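Local coordinates for solute-binding protein (Thermoactinomyces vulgaris, PDB 2ZYK) that probably binds cyclodextrins and related maltose-type sugars outside the cell and hands them to a membrane transporter for uptake, at residues 135-140 / 259-264; 186-191 / 201-206. All blocks are in the same frame, centred on the assembly; numbering follows the deposited sequence.

Contact 1. Residues 135-140 / 259-264; sequences YNKKLM and GINVGV
With chi1 at 60°, Y135 sets CG between its backbone N and carbonyl carbon, and the ring folds back over G263, whose CA lies 3.8 Å from the ring centroid in a CH-pi contact over one face. N136 leaves from the opposite face of the sheet, and with CG anti to the backbone N (chi1 -169°) its amide is placed against I260. The two side chains cross nearly at right angles, CG2 of I260 standing 3.7 Å from CG of N136. Strands 132-136 and 262-265 run antiparallel here, the latter being the outermost strand on its side of a four-stranded mixed sheet in a periplasmic-binding-protein fold. Y135 and G263 form a hydrogen-bonded pair: N of Y135 gives to O of G263 and N of G263 to O of Y135, each 2.9 Å. N136 and V262 follow as a non-hydrogen-bonded pair, and past the strand end N of K137 reaches O of N261 at 2.8 Å. A water donates to OD1 of N136 and accepts from N of N261, bridging the two segments at the inverse gamma turn centred on N261. The extended chain of K137 passes the N261 amide, CD 3.4 Å from OD1, while F237 touches both N136 and I260.

Contact 2. Residues 186-191 / 201-206; sequences AAVFKE and IGLNSP
The connection that leads into helix 206-220 folds back against residues 186-191 before the helix starts, and S205 occupies its N-cap position. Where the two segments meet, a single direct backbone hydrogen bond joins them, from N of G202 to O of V188 at 3.0 Å. The N-H points nearly straight at the oxygen (164°), yet the donor stands well above the carbonyl plane, 51° out of it. The same oxygen also receives a CA-H...O contact from I201, whose CA is 3.3 Å away.

Apolar side chains flank this link in two pairs. V188 and L203 lie side by side and point the same way, with CG1 of V188 3.8 Å from CD2 of L203; the other branch of L203, CD1, lies over the backbone, 3.6 Å from CA of V188. F189 keeps its CG anti to the carbonyl carbon (chi1 -58°), and this lays the ring alongside I201, CE2 of F189 being 3.7 Å from CG1 of I201. V359 of helix 357-371 touches V188, F189 and L203, while V385 of helix 377-395 packs on I201 and L203, so the pairs belong to the packing between this connection and two C-terminal helices.

A water makes a second bridge, accepting from N of A187 at 3.0 Å and donating to O of G202. On the side of the helix, OG of S205 caps N of A208, the usual service of a serine to a helix start. With one direct backbone bond and one water bridge between them, the segments rely for the rest on apolar packing, and that packing is shared with the helices around them.

Overall arrangement
Both contacts lie about as far from the centre of the chain (22 and 20 Å) as its radius of gyration, and each is partly buried, so neither is pure core nor pure surface. They hold different elements: contact 1 zips an outermost strand onto a sheet, whereas contact 2 fits a loop to a short, weakly bonded strand region among C-terminal helices. The chemistry follows that difference, three direct backbone bonds in contact 1 against one in contact 2, which leans more on aliphatic and aromatic packing; each adds a water bridge. Contact 2 is nested along the chain inside the loop closed by contact 1, yet their nearest atoms are about 23 Å apart. The side chains of I260 and V188 lie about 14 and 11 Å from a bound glucose unit.

Contact 1. Residues 135-140 / 259-264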
loop_
_atom_site.group_PDB
_atom_site.type_symbol
_atom_site.label_atom_id
_atom_site.label_comp_id
_atom_site.label_asym_id
_atom_site.label_seq_id
_atom_site.Cartn_x
_atom_site.Cartn_y
_atom_site.Cartn_z
ATOM N N TYR A 135 11.207 1.794 14.149
ATOM C CA TYR A 135 12.153 2.616 14.900
ATOM C C TYR A 135 13.583 2.099 14.886
ATOM O O TYR A 135 13.828 0.895 14.882
ATOM C CB TYR A 135 11.672 2.851 16.346
ATOM C CG TYR A 135 11.486 1.590 17.168
ATOM C CD1 TYR A 135 12.477 1.166 18.050
ATOM C CD2 TYR A 135 10.325 0.820 17.057
ATOM C CE1 TYR A 135 12.331 0.002 18.802
ATOM C CE2 TYR A 135 10.167 -0.351 17.793
ATOM C CZ TYR A 135 11.180 -0.750 18.672
ATOM O OH TYR A 135 11.044 -1.896 19.423
ATOM N N ASN A 136 14.515 3.048 14.880
ATOM C CA ASN A 136 15.943 2.805 15.043
ATOM C C ASN A 136 16.280 2.488 16.509
ATOM O O ASN A 136 16.285 3.382 17.353
ATOM C CB ASN A 136 16.703 4.050 14.580
ATOM C CG ASN A 136 18.187 3.815 14.452
ATOM O OD1 ASN A 136 18.781 3.101 15.256
ATOM N ND2 ASN A 136 18.800 4.421 13.435
ATOM N N LYS A 137 16.567 1.220 16.805
ATOM C CA LYS A 137 16.717 0.755 18.194
ATOM C C LYS A 137 17.772 1.489 19.037
ATOM O O LYS A 137 17.674 1.515 20.268
ATOM C CB LYS A 137 16.945 -0.761 18.256
ATOM C CG LYS A 137 15.666 -1.596 18.319
ATOM C CD LYS A 137 15.960 -3.038 17.906
ATOM C CE LYS A 137 15.035 -4.044 18.582
ATOM N NZ LYS A 137 15.572 -5.452 18.512
ATOM N N LYS A 138 18.774 2.085 18.398
ATOM C CA LYS A 138 19.747 2.842 19.181
ATOM C C LYS A 138 19.346 4.281 19.452
ATOM O O LYS A 138 20.026 4.980 20.199
ATOM C CB LYS A 138 21.181 2.730 18.648
ATOM C CG LYS A 138 21.350 2.766 17.157
ATOM C CD LYS A 138 22.703 2.179 16.780
ATOM C CE LYS A 138 22.795 0.691 17.091
ATOM N NZ LYS A 138 23.996 0.080 16.450
ATOM N N LEU A 139 18.237 4.714 18.855
ATOM C CA LEU A 139 17.674 6.028 19.152
ATOM C C LEU A 139 16.398 5.927 19.975
ATOM O O LEU A 139 16.021 6.880 20.651
ATOM C CB LEU A 139 17.412 6.830 17.875
ATOM C CG LEU A 139 18.567 7.047 16.897
ATOM C CD1 LEU A 139 18.047 7.681 15.605
ATOM C CD2 LEU A 139 19.680 7.896 17.513
ATOM N N MET A 140 15.732 4.780 19.911
ATOM C CA MET A 140 14.493 4.583 20.654
ATOM C C MET A 140 14.475 3.273 21.442
ATOM O O MET A 140 14.473 2.179 20.862
ATOM C CB MET A 140 13.278 4.667 19.723
ATOM C CG MET A 140 11.966 4.783 20.467
ATOM S SD MET A 140 10.659 5.472 19.459
ATOM C CE MET A 140 9.831 4.005 18.903
ATOM N N GLY A 259 21.923 -0.826 7.593
ATOM C CA GLY A 259 22.442 -1.218 8.897
ATOM C C GLY A 259 21.702 -0.710 10.125
ATOM O O GLY A 259 22.262 -0.708 11.228
ATOM N N ILE A 260 20.450 -0.298 9.950
ATOM C CA ILE A 260 19.620 0.135 11.080
ATOM C C ILE A 260 19.106 -1.057 11.886
ATOM O O ILE A 260 18.595 -2.024 11.329
ATOM C CB ILE A 260 18.432 1.038 10.625
ATOM C CG1 ILE A 260 18.937 2.396 10.145
ATOM C CG2 ILE A 260 17.483 1.315 11.770
ATOM C CD1 ILE A 260 19.479 2.399 8.754
ATOM N N ASN A 261 19.252 -0.982 13.205
ATOM C CA ASN A 261 18.669 -1.974 14.094
ATOM C C ASN A 261 17.182 -1.674 14.217
ATOM O O ASN A 261 16.751 -0.959 15.128
ATOM C CB ASN A 261 19.368 -1.957 15.463
ATOM C CG ASN A 261 19.231 -3.284 16.227
ATOM O OD1 ASN A 261 18.404 -4.137 15.891
ATOM N ND2 ASN A 261 20.049 -3.458 17.258
ATOM N N VAL A 262 16.396 -2.206 13.283
ATOM C CA VAL A 262 14.965 -1.874 13.211
ATOM C C VAL A 262 14.140 -2.636 14.226
ATOM O O VAL A 262 14.317 -3.840 14.406
ATOM C CB VAL A 262 14.354 -2.078 11.787
ATOM C CG1 VAL A 262 15.148 -1.303 10.750
ATOM C CG2 VAL A 262 14.293 -3.553 11.409
ATOM N N GLY A 263 13.250 -1.916 14.891
ATOM C CA GLY A 263 12.208 -2.522 15.690
ATOM C C GLY A 263 10.902 -2.141 15.021
ATOM O O GLY A 263 10.808 -1.068 14.411
ATOM N N VAL A 264 9.898 -3.013 15.105
ATOM C CA VAL A 264 8.599 -2.716 14.515
ATOM C C VAL A 264 7.514 -2.874 15.556
ATOM O O VAL A 264 7.279 -3.988 16.055
ATOM C CB VAL A 264 8.262 -3.633 13.312
ATOM C CG1 VAL A 264 6.889 -3.287 12.765
ATOM C CG2 VAL A 264 9.331 -3.532 12.208
HETATM O O HOH W 1 20.353 1.358 14.088
#

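Contact 2. Residues 186-191 / 201-206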
loop_
_atom_site.group_PDB
_atom_site.type_symbol
_atom_site.label_atom_id
_atom_site.label_comp_id
_atom_site.label_asym_id
_atom_site.label_seq_id
_atom_site.Cartn_x
_atom_site.Cartn_y
_atom_site.Cartn_z
ATOM N N ALA A 186 -13.980 9.748 10.652
ATOM C CA ALA A 186 -14.137 10.113 9.243
ATOM C C ALA A 186 -13.912 8.917 8.324
ATOM O O ALA A 186 -13.039 8.094 8.579
ATOM C CB ALA A 186 -13.209 11.266 8.870
ATOM N N ALA A 187 -14.714 8.825 7.266
ATOM C CA ALA A 187 -14.578 7.764 6.263
ATOM C C ALA A 187 -14.401 8.354 4.863
ATOM O O ALA A 187 -14.770 9.502 4.622
ATOM C CB ALA A 187 -15.788 6.833 6.306
ATOM N N VAL A 188 -13.823 7.577 3.950
ATOM C CA VAL A 188 -13.718 7.997 2.553
ATOM C C VAL A 188 -15.105 7.990 1.893
ATOM O O VAL A 188 -15.541 9.014 1.358
ATOM C CB VAL A 188 -12.721 7.142 1.745
ATOM C CG1 VAL A 188 -12.443 7.793 0.384
ATOM C CG2 VAL A 188 -11.426 6.957 2.513
ATOM N N PHE A 189 -15.789 6.844 1.952
ATOM C CA PHE A 189 -17.177 6.719 1.476
ATOM C C PHE A 189 -18.147 6.259 2.578
ATOM O O PHE A 189 -17.716 5.753 3.612
ATOM C CB PHE A 189 -17.253 5.781 0.268
ATOM C CG PHE A 189 -16.401 6.211 -0.884
ATOM C CD1 PHE A 189 -15.203 5.565 -1.157
ATOM C CD2 PHE A 189 -16.788 7.273 -1.696
ATOM C CE1 PHE A 189 -14.406 5.970 -2.224
ATOM C CE2 PHE A 189 -15.992 7.678 -2.765
ATOM C CZ PHE A 189 -14.804 7.028 -3.027
ATOM N N LYS A 190 -19.447 6.438 2.333
ATOM C CA LYS A 190 -20.525 6.089 3.278
ATOM C C LYS A 190 -20.627 4.584 3.565
ATOM O O LYS A 190 -20.303 3.749 2.707
ATOM C CB LYS A 190 -21.864 6.620 2.746
ATOM C CG LYS A 190 -23.118 6.375 3.613
ATOM C CD LYS A 190 -24.393 6.449 2.737
ATOM C CE LYS A 190 -25.679 6.125 3.512
ATOM N NZ LYS A 190 -26.192 7.283 4.305
ATOM N N GLU A 191 -21.105 4.258 4.771
ATOM C CA GLU A 191 -21.258 2.874 5.232
ATOM C C GLU A 191 -22.678 2.336 5.008
ATOM O O GLU A 191 -23.502 2.321 5.931
ATOM C CB GLU A 191 -20.878 2.780 6.723
ATOM C CG GLU A 191 -20.546 1.365 7.236
ATOM C CD GLU A 191 -20.026 1.354 8.680
ATOM O OE1 GLU A 191 -19.374 2.345 9.100
ATOM O OE2 GLU A 191 -20.262 0.346 9.393
ATOM N N ILE A 201 -19.200 11.053 -0.157
ATOM C CA ILE A 201 -17.818 11.221 0.281
ATOM C C ILE A 201 -17.807 11.904 1.656
ATOM O O ILE A 201 -18.471 12.918 1.858
ATOM C CB ILE A 201 -16.991 12.010 -0.775
ATOM C CG1 ILE A 201 -16.862 11.181 -2.061
ATOM C CG2 ILE A 201 -15.622 12.395 -0.220
ATOM C CD1 ILE A 201 -16.475 11.962 -3.293
ATOM N N GLY A 202 -17.082 11.316 2.601
ATOM C CA GLY A 202 -17.048 11.819 3.974
ATOM C C GLY A 202 -15.839 12.685 4.294
ATOM O O GLY A 202 -15.604 13.021 5.457
ATOM N N LEU A 203 -15.086 13.060 3.259
ATOM C CA LEU A 203 -13.812 13.746 3.429
ATOM C C LEU A 203 -13.900 15.271 3.666
ATOM O O LEU A 203 -12.876 15.969 3.686
ATOM C CB LEU A 203 -12.869 13.388 2.277
ATOM C CG LEU A 203 -11.918 12.181 2.428
ATOM C CD1 LEU A 203 -12.328 11.198 3.516
ATOM C CD2 LEU A 203 -11.715 11.456 1.103
ATOM N N ASN A 204 -15.122 15.775 3.857
ATOM C CA ASN A 204 -15.335 17.168 4.267
ATOM C C ASN A 204 -16.388 17.296 5.378
ATOM O O ASN A 204 -16.934 18.374 5.629
ATOM C CB ASN A 204 -15.647 18.078 3.064
ATOM C CG ASN A 204 -17.010 17.811 2.453
ATOM O OD1 ASN A 204 -17.535 16.702 2.528
ATOM N ND2 ASN A 204 -17.581 18.828 1.830
ATOM N N SER A 205 -16.653 16.177 6.043
ATOM C CA SER A 205 -17.456 16.157 7.257
ATOM C C SER A 205 -16.717 16.889 8.380
ATOM O O SER A 205 -15.500 17.111 8.281
ATOM C CB SER A 205 -17.717 14.718 7.681
ATOM O OG SER A 205 -16.504 14.117 8.077
ATOM N N PRO A 206 -17.448 17.266 9.455
ATOM C CA PRO A 206 -16.760 17.861 10.605
ATOM C C PRO A 206 -15.646 16.944 11.145
ATOM O O PRO A 206 -14.565 17.435 11.493
ATOM C CB PRO A 206 -17.888 18.042 11.637
ATOM C CG PRO A 206 -19.156 18.085 10.822
ATOM C CD PRO A 206 -18.910 17.164 9.671
HETATM O O HOH W 2 -16.076 11.542 7.428
#